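Long-range contacts in glycoside hydrolase family 31 (PDB 5I0F), which degrades cycloalternan, a cyclic glucose oligosaccharide, probably as a retaining glycosidase that works through a covalent glycosyl-enzyme intermediate: residues 46-51 with 103-108; 127-132 with 152-157; 567-572 with 610-615; 574-579 with 718-723. All blocks are in the same frame, centred on the assembly; numbering follows the deposited sequence.

Contact 1. Residues 46-51 with 103-108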
loop_
_atom_site.group_PDB
_atom_site.type_symbol
_atom_site.label_atom_id
_atom_site.label_comp_id
_atom_site.label_asym_id
_atom_site.label_seq_id
_atom_site.Cartn_x
_atom_site.Cartn_y
_atom_site.Cartn_z
ATOM N N CYS A 46 2.584 -25.560 30.791
ATOM C CA CYS A 46 3.696 -24.626 30.664
ATOM C C CYS A 46 4.425 -24.569 32.002
ATOM O O CYS A 46 3.828 -24.211 33.029
ATOM C CB CYS A 46 3.181 -23.233 30.298
ATOM S SG CYS A 46 4.505 -22.037 30.043
ATOM N N PHE A 47 5.706 -24.914 31.990
ATOM C CA PHE A 47 6.558 -24.832 33.178
ATOM C C PHE A 47 7.377 -23.547 33.114
ATOM O O PHE A 47 8.143 -23.366 32.156
ATOM C CB PHE A 47 7.520 -26.015 33.220
ATOM C CG PHE A 47 6.855 -27.333 33.485
ATOM C CD1 PHE A 47 6.236 -28.026 32.458
ATOM C CD2 PHE A 47 6.855 -27.888 34.764
ATOM C CE1 PHE A 47 5.625 -29.250 32.697
ATOM C CE2 PHE A 47 6.242 -29.114 35.011
ATOM C CZ PHE A 47 5.632 -29.795 33.970
ATOM N N VAL A 48 7.208 -22.664 34.100
ATOM C CA VAL A 48 7.936 -21.390 34.146
ATOM C C VAL A 48 8.903 -21.439 35.329
ATOM O O VAL A 48 8.478 -21.575 36.475
ATOM C CB VAL A 48 6.985 -20.177 34.284
ATOM C CG1 VAL A 48 7.762 -18.870 34.176
ATOM C CG2 VAL A 48 5.881 -20.203 33.233
ATOM N N LEU A 49 10.198 -21.330 35.042
ATOM C CA LEU A 49 11.248 -21.406 36.059
ATOM C C LEU A 49 11.765 -19.991 36.415
ATOM O O LEU A 49 12.578 -19.408 35.693
ATOM C CB LEU A 49 12.390 -22.315 35.578
ATOM C CG LEU A 49 12.025 -23.639 34.868
ATOM C CD1 LEU A 49 13.266 -24.367 34.346
ATOM C CD2 LEU A 49 11.204 -24.570 35.765
ATOM N N TRP A 50 11.256 -19.450 37.519
ATOM C CA TRP A 50 11.718 -18.164 38.082
ATOM C C TRP A 50 13.005 -18.399 38.908
ATOM O O TRP A 50 13.299 -19.538 39.282
ATOM C CB TRP A 50 10.631 -17.536 38.978
ATOM C CG TRP A 50 9.216 -17.557 38.425
ATOM C CD1 TRP A 50 8.228 -18.476 38.691
ATOM C CD2 TRP A 50 8.639 -16.596 37.551
ATOM N NE1 TRP A 50 7.071 -18.146 38.016
ATOM C CE2 TRP A 50 7.295 -16.992 37.315
ATOM C CE3 TRP A 50 9.121 -15.436 36.941
ATOM C CZ2 TRP A 50 6.444 -16.271 36.498
ATOM C CZ3 TRP A 50 8.283 -14.725 36.134
ATOM C CH2 TRP A 50 6.952 -15.148 35.908
ATOM N N PRO A 51 13.770 -17.329 39.218
ATOM C CA PRO A 51 15.045 -17.531 39.925
ATOM C C PRO A 51 14.931 -18.410 41.177
ATOM O O PRO A 51 15.716 -19.342 41.340
ATOM C CB PRO A 51 15.473 -16.100 40.298
ATOM C CG PRO A 51 14.809 -15.239 39.277
ATOM C CD PRO A 51 13.471 -15.892 39.062
ATOM N N GLN A 103 10.916 -10.405 37.046
ATOM C CA GLN A 103 12.054 -11.302 37.266
ATOM C C GLN A 103 12.261 -12.077 35.973
ATOM O O GLN A 103 11.282 -12.482 35.332
ATOM C CB GLN A 103 11.777 -12.278 38.417
ATOM C CG GLN A 103 11.359 -11.646 39.736
ATOM C CD GLN A 103 10.988 -12.671 40.803
ATOM O OE1 GLN A 103 11.140 -13.878 40.607
ATOM N NE2 GLN A 103 10.499 -12.189 41.952
ATOM N N ASP A 104 13.514 -12.268 35.574
ATOM C CA ASP A 104 13.801 -13.076 34.398
ATOM C C ASP A 104 13.558 -14.558 34.691
ATOM O O ASP A 104 13.682 -15.012 35.829
ATOM C CB ASP A 104 15.228 -12.863 33.908
ATOM C CG ASP A 104 15.461 -11.464 33.384
ATOM O OD1 ASP A 104 14.474 -10.719 33.180
ATOM O OD2 ASP A 104 16.641 -11.112 33.189
ATOM N N ALA A 105 13.189 -15.286 33.645
ATOM C CA ALA A 105 12.801 -16.688 33.772
ATOM C C ALA A 105 13.076 -17.425 32.482
ATOM O O ALA A 105 13.491 -16.839 31.477
ATOM C CB ALA A 105 11.319 -16.783 34.130
ATOM N N THR A 106 12.825 -18.722 32.521
ATOM C CA THR A 106 12.815 -19.534 31.328
ATOM C C THR A 106 11.509 -20.341 31.356
ATOM O O THR A 106 10.948 -20.564 32.432
ATOM C CB THR A 106 14.090 -20.408 31.269
ATOM O OG1 THR A 106 14.176 -21.018 29.986
ATOM C CG2 THR A 106 14.083 -21.480 32.303
ATOM N N TYR A 107 11.005 -20.748 30.198
ATOM C CA TYR A 107 9.803 -21.592 30.172
ATOM C C TYR A 107 9.879 -22.640 29.083
ATOM O O TYR A 107 10.626 -22.501 28.119
ATOM C CB TYR A 107 8.496 -20.760 30.057
ATOM C CG TYR A 107 8.387 -19.929 28.795
ATOM C CD1 TYR A 107 8.963 -18.668 28.714
ATOM C CD2 TYR A 107 7.715 -20.415 27.671
ATOM C CE1 TYR A 107 8.889 -17.918 27.542
ATOM C CE2 TYR A 107 7.632 -19.670 26.498
ATOM C CZ TYR A 107 8.212 -18.416 26.435
ATOM O OH TYR A 107 8.150 -17.681 25.263
ATOM N N TYR A 108 9.118 -23.714 29.281
ATOM C CA TYR A 108 8.984 -24.765 28.290
ATOM C C TYR A 108 7.616 -25.411 28.407
ATOM O O TYR A 108 6.903 -25.204 29.394
ATOM C CB TYR A 108 10.117 -25.784 28.421
ATOM C CG TYR A 108 10.075 -26.682 29.656
ATOM C CD1 TYR A 108 9.391 -27.890 29.635
ATOM C CD2 TYR A 108 10.751 -26.326 30.831
ATOM C CE1 TYR A 108 9.356 -28.715 30.756
ATOM C CE2 TYR A 108 10.721 -27.144 31.955
ATOM C CZ TYR A 108 10.024 -28.335 31.900
ATOM O OH TYR A 108 9.971 -29.146 32.989
#

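Contact 2. Residues 127-132 with 152-157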
loop_
_atom_site.group_PDB
_atom_site.type_symbol
_atom_site.label_atom_id
_atom_site.label_comp_id
_atom_site.label_asym_id
_atom_site.label_seq_id
_atom_site.Cartn_x
_atom_site.Cartn_y
_atom_site.Cartn_z
ATOM N N THR A 127 12.106 -12.409 29.587
ATOM C CA THR A 127 12.802 -11.242 30.139
ATOM C C THR A 127 11.854 -10.053 30.107
ATOM O O THR A 127 11.818 -9.311 29.128
ATOM C CB THR A 127 14.080 -10.909 29.372
ATOM O OG1 THR A 127 13.764 -10.710 27.997
ATOM C CG2 THR A 127 15.083 -12.034 29.481
ATOM N N PRO A 128 11.064 -9.880 31.176
ATOM C CA PRO A 128 10.090 -8.806 31.216
ATOM C C PRO A 128 10.721 -7.418 31.097
ATOM O O PRO A 128 11.853 -7.192 31.554
ATOM C CB PRO A 128 9.421 -8.972 32.580
ATOM C CG PRO A 128 9.652 -10.385 32.953
ATOM C CD PRO A 128 10.989 -10.738 32.371
ATOM N N SER A 129 9.971 -6.526 30.461
ATOM C CA SER A 129 10.361 -5.163 30.238
ATOM C C SER A 129 9.576 -4.216 31.147
ATOM O O SER A 129 8.514 -4.569 31.665
ATOM C CB SER A 129 10.104 -4.774 28.772
ATOM O OG SER A 129 10.990 -5.455 27.894
ATOM N N HIS A 130 10.128 -3.023 31.343
ATOM C CA HIS A 130 9.451 -1.936 32.048
ATOM C C HIS A 130 9.817 -0.612 31.396
ATOM O O HIS A 130 10.841 -0.509 30.714
ATOM C CB HIS A 130 9.787 -1.936 33.548
ATOM C CG HIS A 130 11.205 -1.568 33.867
ATOM N ND1 HIS A 130 12.241 -2.474 33.805
ATOM C CD2 HIS A 130 11.754 -0.401 34.273
ATOM C CE1 HIS A 130 13.368 -1.881 34.150
ATOM N NE2 HIS A 130 13.099 -0.624 34.442
ATOM N N TRP A 131 8.970 0.381 31.599
ATOM C CA TRP A 131 9.202 1.719 31.052
ATOM C C TRP A 131 10.092 2.517 31.996
ATOM O O TRP A 131 9.819 2.603 33.187
ATOM C CB TRP A 131 7.882 2.460 30.795
ATOM C CG TRP A 131 7.077 1.894 29.677
ATOM C CD1 TRP A 131 5.964 1.100 29.786
ATOM C CD2 TRP A 131 7.302 2.068 28.270
ATOM N NE1 TRP A 131 5.492 0.773 28.553
ATOM C CE2 TRP A 131 6.287 1.347 27.598
ATOM C CE3 TRP A 131 8.252 2.767 27.511
ATOM C CZ2 TRP A 131 6.193 1.309 26.192
ATOM C CZ3 TRP A 131 8.160 2.727 26.114
ATOM C CH2 TRP A 131 7.135 1.998 25.473
ATOM N N SER A 132 11.170 3.079 31.456
ATOM C CA SER A 132 12.147 3.833 32.242
ATOM C C SER A 132 12.275 5.252 31.716
ATOM O O SER A 132 12.418 5.465 30.500
ATOM C CB SER A 132 13.509 3.146 32.190
ATOM O OG SER A 132 14.482 3.893 32.901
ATOM N N LEU A 152 10.192 7.885 27.367
ATOM C CA LEU A 152 10.189 6.657 28.168
ATOM C C LEU A 152 10.713 5.490 27.323
ATOM O O LEU A 152 10.265 5.298 26.187
ATOM C CB LEU A 152 8.775 6.354 28.640
ATOM C CG LEU A 152 8.192 7.264 29.732
ATOM C CD1 LEU A 152 6.706 6.979 29.919
ATOM C CD2 LEU A 152 8.941 7.087 31.037
ATOM N N TRP A 153 11.622 4.696 27.892
ATOM C CA TRP A 153 12.344 3.634 27.151
ATOM C C TRP A 153 11.915 2.289 27.705
ATOM O O TRP A 153 11.925 2.103 28.922
ATOM C CB TRP A 153 13.862 3.827 27.296
ATOM C CG TRP A 153 14.325 5.186 26.845
ATOM C CD1 TRP A 153 14.400 6.318 27.599
ATOM C CD2 TRP A 153 14.755 5.546 25.528
ATOM N NE1 TRP A 153 14.856 7.374 26.830
ATOM C CE2 TRP A 153 15.092 6.921 25.556
ATOM C CE3 TRP A 153 14.926 4.828 24.327
ATOM C CZ2 TRP A 153 15.554 7.608 24.423
ATOM C CZ3 TRP A 153 15.382 5.505 23.203
ATOM C CH2 TRP A 153 15.697 6.897 23.260
ATOM N N LEU A 154 11.500 1.373 26.822
ATOM C CA LEU A 154 11.016 0.057 27.227
ATOM C C LEU A 154 12.222 -0.876 27.313
ATOM O O LEU A 154 12.752 -1.306 26.284
ATOM C CB LEU A 154 9.949 -0.471 26.262
ATOM C CG LEU A 154 9.284 -1.797 26.677
ATOM C CD1 LEU A 154 8.567 -1.673 28.013
ATOM C CD2 LEU A 154 8.332 -2.286 25.592
ATOM N N VAL A 155 12.634 -1.188 28.537
ATOM C CA VAL A 155 13.908 -1.869 28.782
ATOM C C VAL A 155 13.752 -3.188 29.529
ATOM O O VAL A 155 12.916 -3.313 30.416
ATOM C CB VAL A 155 14.912 -0.995 29.564
ATOM C CG1 VAL A 155 15.293 0.237 28.751
ATOM C CG2 VAL A 155 14.390 -0.618 30.949
ATOM N N SER A 156 14.595 -4.146 29.173
ATOM C CA SER A 156 14.713 -5.416 29.895
ATOM C C SER A 156 16.192 -5.706 30.102
ATOM O O SER A 156 17.045 -4.918 29.695
ATOM C CB SER A 156 14.072 -6.552 29.101
ATOM O OG SER A 156 14.825 -6.842 27.938
ATOM N N SER A 157 16.495 -6.837 30.724
ATOM C CA SER A 157 17.879 -7.292 30.827
ATOM C C SER A 157 18.501 -7.585 29.454
ATOM O O SER A 157 19.714 -7.549 29.314
ATOM C CB SER A 157 17.964 -8.534 31.718
ATOM O OG SER A 157 17.191 -9.584 31.178
HETATM O O HOH W 1 14.396 -8.139 32.120
#

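Contact 3. Residues 567-572 with 610-615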
loop_
_atom_site.group_PDB
_atom_site.type_symbol
_atom_site.label_atom_id
_atom_site.label_comp_id
_atom_site.label_asym_id
_atom_site.label_seq_id
_atom_site.Cartn_x
_atom_site.Cartn_y
_atom_site.Cartn_z
ATOM N N GLY A 567 -16.335 -6.953 -7.479
ATOM C CA GLY A 567 -17.776 -7.220 -7.439
ATOM C C GLY A 567 -18.477 -6.889 -8.737
ATOM O O GLY A 567 -17.830 -6.533 -9.741
ATOM N N PRO A 568 -19.811 -7.018 -8.747
ATOM C CA PRO A 568 -20.593 -6.585 -9.902
ATOM C C PRO A 568 -20.188 -5.174 -10.353
ATOM O O PRO A 568 -19.687 -4.397 -9.549
ATOM C CB PRO A 568 -22.030 -6.601 -9.362
ATOM C CG PRO A 568 -22.011 -7.707 -8.363
ATOM C CD PRO A 568 -20.663 -7.617 -7.704
ATOM N N VAL A 569 -20.374 -4.862 -11.628
ATOM C CA VAL A 569 -20.049 -3.501 -12.098
ATOM C C VAL A 569 -20.742 -2.420 -11.219
ATOM O O VAL A 569 -21.835 -2.648 -10.699
ATOM C CB VAL A 569 -20.379 -3.276 -13.585
ATOM C CG1 VAL A 569 -19.622 -4.278 -14.465
ATOM C CG2 VAL A 569 -21.865 -3.359 -13.860
ATOM N N PRO A 570 -20.106 -1.244 -11.062
ATOM C CA PRO A 570 -20.737 -0.171 -10.325
ATOM C C PRO A 570 -22.055 0.232 -10.973
ATOM O O PRO A 570 -22.191 0.132 -12.192
ATOM C CB PRO A 570 -19.715 0.972 -10.433
ATOM C CG PRO A 570 -18.919 0.655 -11.629
ATOM C CD PRO A 570 -18.800 -0.828 -11.594
ATOM N N GLU A 571 -23.011 0.653 -10.154
ATOM C CA GLU A 571 -24.272 1.226 -10.658
ATOM C C GLU A 571 -23.939 2.425 -11.547
ATOM O O GLU A 571 -22.893 3.072 -11.357
ATOM C CB GLU A 571 -25.192 1.647 -9.491
ATOM C CG GLU A 571 -24.821 2.971 -8.797
ATOM C CD GLU A 571 -25.891 3.498 -7.840
ATOM O OE1 GLU A 571 -25.562 3.870 -6.688
ATOM O OE2 GLU A 571 -27.074 3.560 -8.253
ATOM N N ALA A 572 -24.829 2.736 -12.487
ATOM C CA ALA A 572 -24.516 3.729 -13.530
ATOM C C ALA A 572 -24.119 5.071 -12.917
ATOM O O ALA A 572 -23.178 5.694 -13.369
ATOM C CB ALA A 572 -25.706 3.919 -14.480
ATOM N N ALA A 610 -22.330 0.160 -19.269
ATOM C CA ALA A 610 -23.573 0.594 -19.921
ATOM C C ALA A 610 -24.485 -0.601 -20.176
ATOM O O ALA A 610 -25.696 -0.531 -19.891
ATOM C CB ALA A 610 -23.292 1.321 -21.225
ATOM N N GLU A 611 -23.907 -1.693 -20.680
ATOM C CA GLU A 611 -24.680 -2.914 -20.971
ATOM C C GLU A 611 -25.300 -3.490 -19.693
ATOM O O GLU A 611 -26.512 -3.753 -19.670
ATOM C CB GLU A 611 -23.806 -3.965 -21.678
ATOM C CG GLU A 611 -24.384 -5.387 -21.821
ATOM C CD GLU A 611 -25.672 -5.456 -22.627
ATOM O OE1 GLU A 611 -25.842 -4.658 -23.582
ATOM O OE2 GLU A 611 -26.519 -6.337 -22.320
ATOM N N GLN A 612 -24.485 -3.684 -18.652
ATOM C CA GLN A 612 -24.959 -4.358 -17.435
ATOM C C GLN A 612 -25.935 -3.489 -16.654
ATOM O O GLN A 612 -26.828 -4.027 -16.010
ATOM C CB GLN A 612 -23.832 -4.756 -16.482
ATOM C CG GLN A 612 -22.686 -5.601 -17.013
ATOM C CD GLN A 612 -23.103 -6.857 -17.717
ATOM O OE1 GLN A 612 -24.152 -7.429 -17.448
ATOM N NE2 GLN A 612 -22.250 -7.320 -18.626
ATOM N N THR A 613 -25.789 -2.156 -16.717
ATOM C CA THR A 613 -26.691 -1.257 -16.005
ATOM C C THR A 613 -27.907 -0.823 -16.805
ATOM O O THR A 613 -28.761 -0.161 -16.266
ATOM C CB THR A 613 -25.970 0.027 -15.499
ATOM O OG1 THR A 613 -25.453 0.767 -16.607
ATOM C CG2 THR A 613 -24.846 -0.314 -14.522
ATOM N N GLY A 614 -27.976 -1.176 -18.084
ATOM C CA GLY A 614 -29.002 -0.652 -18.975
ATOM C C GLY A 614 -28.911 0.854 -19.191
ATOM O O GLY A 614 -29.902 1.459 -19.557
ATOM N N CYS A 615 -27.741 1.463 -18.958
ATOM C CA CYS A 615 -27.605 2.917 -19.045
ATOM C C CYS A 615 -26.727 3.298 -20.219
ATOM O O CYS A 615 -25.512 3.514 -20.082
ATOM C CB CYS A 615 -27.060 3.510 -17.746
ATOM S SG CYS A 615 -26.962 5.313 -17.819
#

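Contact 4. Residues 574-579 with 718-723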
loop_
_atom_site.group_PDB
_atom_site.type_symbol
_atom_site.label_atom_id
_atom_site.label_comp_id
_atom_site.label_asym_id
_atom_site.label_seq_id
_atom_site.Cartn_x
_atom_site.Cartn_y
_atom_site.Cartn_z
ATOM N N LEU A 574 -22.806 5.888 -9.997
ATOM C CA LEU A 574 -21.479 5.850 -9.403
ATOM C C LEU A 574 -20.416 5.888 -10.473
ATOM O O LEU A 574 -19.444 6.634 -10.357
ATOM C CB LEU A 574 -21.313 4.617 -8.488
ATOM C CG LEU A 574 -19.919 4.401 -7.895
ATOM C CD1 LEU A 574 -19.450 5.600 -7.074
ATOM C CD2 LEU A 574 -19.955 3.131 -7.076
ATOM N N TYR A 575 -20.578 5.091 -11.519
ATOM C CA TYR A 575 -19.627 5.123 -12.635
ATOM C C TYR A 575 -19.515 6.535 -13.212
ATOM O O TYR A 575 -18.416 7.046 -13.380
ATOM C CB TYR A 575 -19.995 4.134 -13.717
ATOM C CG TYR A 575 -18.897 3.895 -14.754
ATOM C CD1 TYR A 575 -17.863 2.990 -14.512
ATOM C CD2 TYR A 575 -18.917 4.547 -15.971
ATOM C CE1 TYR A 575 -16.880 2.742 -15.462
ATOM C CE2 TYR A 575 -17.937 4.297 -16.933
ATOM C CZ TYR A 575 -16.925 3.404 -16.676
ATOM O OH TYR A 575 -15.969 3.162 -17.650
ATOM N N ALA A 576 -20.646 7.182 -13.438
ATOM C CA ALA A 576 -20.650 8.554 -13.943
ATOM C C ALA A 576 -19.917 9.532 -13.059
ATOM O O ALA A 576 -19.098 10.310 -13.558
ATOM C CB ALA A 576 -22.067 9.039 -14.180
ATOM N N ARG A 577 -20.214 9.530 -11.758
ATOM C CA ARG A 577 -19.596 10.502 -10.852
ATOM C C ARG A 577 -18.101 10.218 -10.679
ATOM O O ARG A 577 -17.289 11.138 -10.639
ATOM C CB ARG A 577 -20.273 10.518 -9.480
ATOM C CG ARG A 577 -21.729 10.928 -9.448
ATOM C CD ARG A 577 -21.982 12.248 -10.132
ATOM N NE ARG A 577 -23.283 12.815 -9.793
ATOM C CZ ARG A 577 -23.789 13.924 -10.331
ATOM N NH1 ARG A 577 -23.124 14.616 -11.259
ATOM N NH2 ARG A 577 -24.985 14.356 -9.926
ATOM N N ALA A 578 -17.746 8.949 -10.610
ATOM C CA ALA A 578 -16.368 8.545 -10.418
ATOM C C ALA A 578 -15.523 8.801 -11.664
ATOM O O ALA A 578 -14.350 9.173 -11.559
ATOM C CB ALA A 578 -16.303 7.076 -10.037
ATOM N N PHE A 579 -16.114 8.580 -12.841
ATOM C CA PHE A 579 -15.409 8.832 -14.108
ATOM C C PHE A 579 -15.105 10.340 -14.231
ATOM O O PHE A 579 -13.994 10.728 -14.603
ATOM C CB PHE A 579 -16.215 8.294 -15.300
ATOM C CG PHE A 579 -15.407 8.076 -16.566
ATOM C CD1 PHE A 579 -15.075 9.137 -17.396
ATOM C CD2 PHE A 579 -15.036 6.792 -16.953
ATOM C CE1 PHE A 579 -14.362 8.933 -18.570
ATOM C CE2 PHE A 579 -14.326 6.573 -18.133
ATOM C CZ PHE A 579 -13.968 7.647 -18.936
ATOM N N VAL A 718 -25.773 19.870 -10.810
ATOM C CA VAL A 718 -24.839 18.803 -11.201
ATOM C C VAL A 718 -25.504 17.640 -11.959
ATOM O O VAL A 718 -25.636 16.517 -11.448
ATOM C CB VAL A 718 -24.004 18.293 -9.995
ATOM C CG1 VAL A 718 -22.982 19.340 -9.587
ATOM C CG2 VAL A 718 -24.871 17.909 -8.806
ATOM N N GLY A 719 -25.889 17.902 -13.206
ATOM C CA GLY A 719 -26.206 16.812 -14.127
ATOM C C GLY A 719 -24.966 15.919 -14.259
ATOM O O GLY A 719 -23.860 16.309 -13.864
ATOM N N TRP A 720 -25.119 14.741 -14.846
ATOM C CA TRP A 720 -23.987 13.804 -14.914
ATOM C C TRP A 720 -22.838 14.308 -15.793
ATOM O O TRP A 720 -21.703 13.873 -15.633
ATOM C CB TRP A 720 -24.467 12.435 -15.385
ATOM C CG TRP A 720 -25.328 11.696 -14.385
ATOM C CD1 TRP A 720 -25.880 12.182 -13.228
ATOM C CD2 TRP A 720 -25.744 10.334 -14.485
ATOM N NE1 TRP A 720 -26.623 11.206 -12.618
ATOM C CE2 TRP A 720 -26.552 10.059 -13.367
ATOM C CE3 TRP A 720 -25.525 9.322 -15.433
ATOM C CZ2 TRP A 720 -27.134 8.794 -13.146
ATOM C CZ3 TRP A 720 -26.100 8.055 -15.207
ATOM C CH2 TRP A 720 -26.890 7.814 -14.064
ATOM N N ASP A 721 -23.130 15.237 -16.701
ATOM C CA ASP A 721 -22.115 15.896 -17.528
ATOM C C ASP A 721 -21.359 17.031 -16.833
ATOM O O ASP A 721 -20.515 17.662 -17.462
ATOM C CB ASP A 721 -22.708 16.381 -18.862
ATOM C CG ASP A 721 -23.900 17.275 -18.698
ATOM O OD1 ASP A 721 -24.439 17.452 -17.588
ATOM O OD2 ASP A 721 -24.353 17.789 -19.723
ATOM N N ILE A 722 -21.639 17.277 -15.550
ATOM C CA ILE A 722 -20.924 18.282 -14.735
ATOM C C ILE A 722 -20.259 17.619 -13.522
ATOM O O ILE A 722 -20.875 16.807 -12.856
ATOM C CB ILE A 722 -21.915 19.338 -14.177
ATOM C CG1 ILE A 722 -22.700 20.010 -15.322
ATOM C CG2 ILE A 722 -21.233 20.366 -13.275
ATOM C CD1 ILE A 722 -21.868 20.870 -16.243
ATOM N N ILE A 723 -19.019 18.010 -13.251
ATOM C CA ILE A 723 -18.405 17.880 -11.932
ATOM C C ILE A 723 -17.976 19.312 -11.566
ATOM O O ILE A 723 -17.364 19.971 -12.389
ATOM C CB ILE A 723 -17.215 16.886 -11.880
ATOM C CG1 ILE A 723 -16.516 16.969 -10.506
ATOM C CG2 ILE A 723 -16.220 17.089 -13.020
ATOM C CD1 ILE A 723 -15.349 16.011 -10.328
HETATM O O HOH W 2 -20.800 12.609 -13.493
HETATM O O HOH W 3 -20.172 14.667 -11.558
#

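Contact 1. Residues 46-51 with 103-108
Phe-47 lays its CB over one face of the Tyr-108 ring. The CB sits 3.8 Å from the centroid of the Tyr-108 ring, a CH-pi contact 21° off the ring normal. The two rings are nearly parallel, with planes at 7°, but slid apart, so they barely overlap. The slide puts Tyr-108 OH over the rim of the Phe-47 face, 3.6 Å from Phe-47 CG. With chi1 at 70°, Tyr-108 has its ring between its own backbone N and carbonyl carbon, and it leans over the neighbouring strand. On the same face Leu-49 and Thr-106 run side by side, pointing the same way. Leu-49 CD1 rests on Thr-106 CG2 at 3.6 Å and reaches toward the edge of the Tyr-108 ring. Thr-106 OG1 bonds to Phe-124 O instead.

These residues belong to antiparallel strands 41-49 and 105-113 of the N-terminal beta domain. Phe-47 pairs with Tyr-108, and Leu-49 with Thr-106, each through two backbone hydrogen bonds; Leu-49 N to Thr-106 O is 2.8 Å. Val-48 and Tyr-107 form the non-hydrogen-bonded pair between them and face the other way, where Phe-57 and Phe-124 also pack.

Where strand 41-49 ends, Ala-105 CB packs close to Leu-49 O and lies 3.8 Å from Trp-50 CE3. Gln-103 O meets the edge of that indole. Pro-51 CD packs against Gln-103 OE1 and Asp-104 O.

Contact 2. Residues 127-132 with 152-157
His-130 and Val-155 exchange two backbone hydrogen bonds. The one from Val-155 N to His-130 O is 2.9 Å long and almost straight, at 176°. Ser-132 and Trp-153 form a second such pair, with Ser-132 N to Trp-153 O and Trp-153 N to Ser-132 O both 2.8 Å. Beyond the paired residues a water takes over. It donates to Pro-128 O and accepts from Ser-157 N, so it bridges the two segments where they diverge. The serine hydroxyls turn to other partners: Ser-132 OG to Glu-134 N, Ser-156 OG to His-161 NE2 and Ser-157 OG to Asp-104 OD2.

The pairing is antiparallel. Strand 130-132 is the outermost strand of a six-stranded antiparallel sheet, and strand 152-155 lies next to it. Strand 152-155 has strand 160-168 on its other side.

Trp-131 and Leu-154 form the non-hydrogen-bonded pair, and here the packing is broadest. The indole lies across the leucine. Leu-154 CB stands 3.8 Å from the centroid of the Trp-131 six-membered ring, only 14° off its normal, while Leu-154 CD1 covers the same indole nearer its middle. Leu-154 CG is anti to the backbone N (chi1 -175°), which carries CD1 on to Ser-129 CB at 3.5 Å. Leu-152 O meets the edge of the Trp-131 ring. Lys-164 makes a cation-pi contact with this tryptophan.

On the other face Val-155 CG2 sits over the His-130 imidazole, 3.9 Å from the ring centroid. Further along, Ser-156 CB packs against Pro-128 O and Ser-129 OG, and Thr-127 CG2 touches Ser-157 OG at 3.7 Å.

Contact 3. Residues 567-572 with 610-615
Val-569 and Ala-572 pack against Gln-612, Thr-613 and Cys-615 where the end of one helix meets the start of another. Both pieces lie in the TIM-barrel domain. Residues 567-571 belong to the loop that follows barrel strand 558-561, with Glu-571 at the N-cap position of helix 572-583. Helix 606-613 ends beside this loop in a Schellman motif, and Gly-614 takes the positive phi of 64°.

The polar contacts stay on their own sides, and no hydrogen bond crosses between the segments. Two weak backbone bonds make up the Schellman turn, Cys-615 N to Ala-610 O and Gly-614 N to Glu-611 O. Thr-613 OG1 turns back to Val-609 O, one helical turn earlier, and also takes a weak bond from Cys-615 N. The Gln-612 chain bends at chi2 (-53°), so its amide turns off and NE2 bonds to Asn-608 OD1. In the loop, Glu-571 OE1 bonds to Trp-537 NE1.

Packing is therefore the whole of the direct contact. Val-569 and Gln-612 meet at about a right angle. Val-569 CG2 abuts Gln-612 CB at 3.6 Å. Thr-613 presents its methyl to the incoming backbone. Thr-613 CG2 lies 3.6 Å from Pro-570 O and 3.7 Å from Ala-572 N. Pro-570 O is buried here against this methyl and finds no polar partner. Leu-618 of helix 617-646 touches both Ala-572 and Thr-613. Ala-572 CB rests against Cys-615, which follows the turn, 3.6 Å from Cys-615 CB and 3.8 Å from Cys-615 SG.

Contact 4. Residues 574-579 with 718-723
Arg-577 reaches from helix 572-583 of the TIM-barrel domain to the carbonyls of a loop in the C-terminal domain. Its chain bends at chi2 (-53°) and extends at chi3 (-164°), which brings the guanidinium there. The loop joins strands 712-717 and 725-728 and holds a type I beta turn from Gly-719 to Ile-722.

Val-718 comes first. Its carbonyl O receives Arg-577 NH2 at 2.7 Å, in both the carbonyl and guanidinium planes. Arg-577 NH1 adds a weak bond to Val-718 O. Val-718 CG2 packs on Arg-577 NH2 at 3.7 Å.

Gly-719 O takes a hydrogen bond from Arg-577 NH1 at 3.2 Å. This donor stands above the carbonyl plane, while Ile-722 N, which closes the turn, comes from the opposite face. The arginine thus grips the opening of the turn, and these bonds hold its guanidinium in place.

Trp-720 leans on Ala-576 and Arg-577, both on the same side of its indole. Its CD1 lies over one face of the guanidinium, 4.0 Å from Arg-577 CZ, with the two planes 56° apart. Ala-576 CB approaches the six-membered end, 3.7 Å from Trp-720 CE3. Trp-720 O also bonds to Tyr-625 OH, and a water links it to Ala-576 O, weakly on the helix side.

Ile-722 ends the turn. A second water accepts from Arg-577 NH1 at 3.0 Å and donates to Ile-722 O at 2.6 Å.

In the fold
The contacts form two clusters on opposite sides of the chain's centre. Contacts 1 and 2 follow each other in the N-terminal part, with centres 18 Å apart, in two different antiparallel sheets. They touch where Asp-104 OD2 probably hydrogen-bonds to Ser-157 OG, which links the loops beside the two sheets. Contacts 3 and 4 lie 14 Å apart between centres and share helix 572-583. Their segments alternate along the chain, and Trp-720 touches Cys-615 and Ala-572. Contact 3 is internal to the TIM barrel, whereas contact 4 joins the barrel to the C-terminal domain. Centres in different clusters are 56 to 65 Å apart, so the two clusters belong to separate parts of this multidomain enzyme.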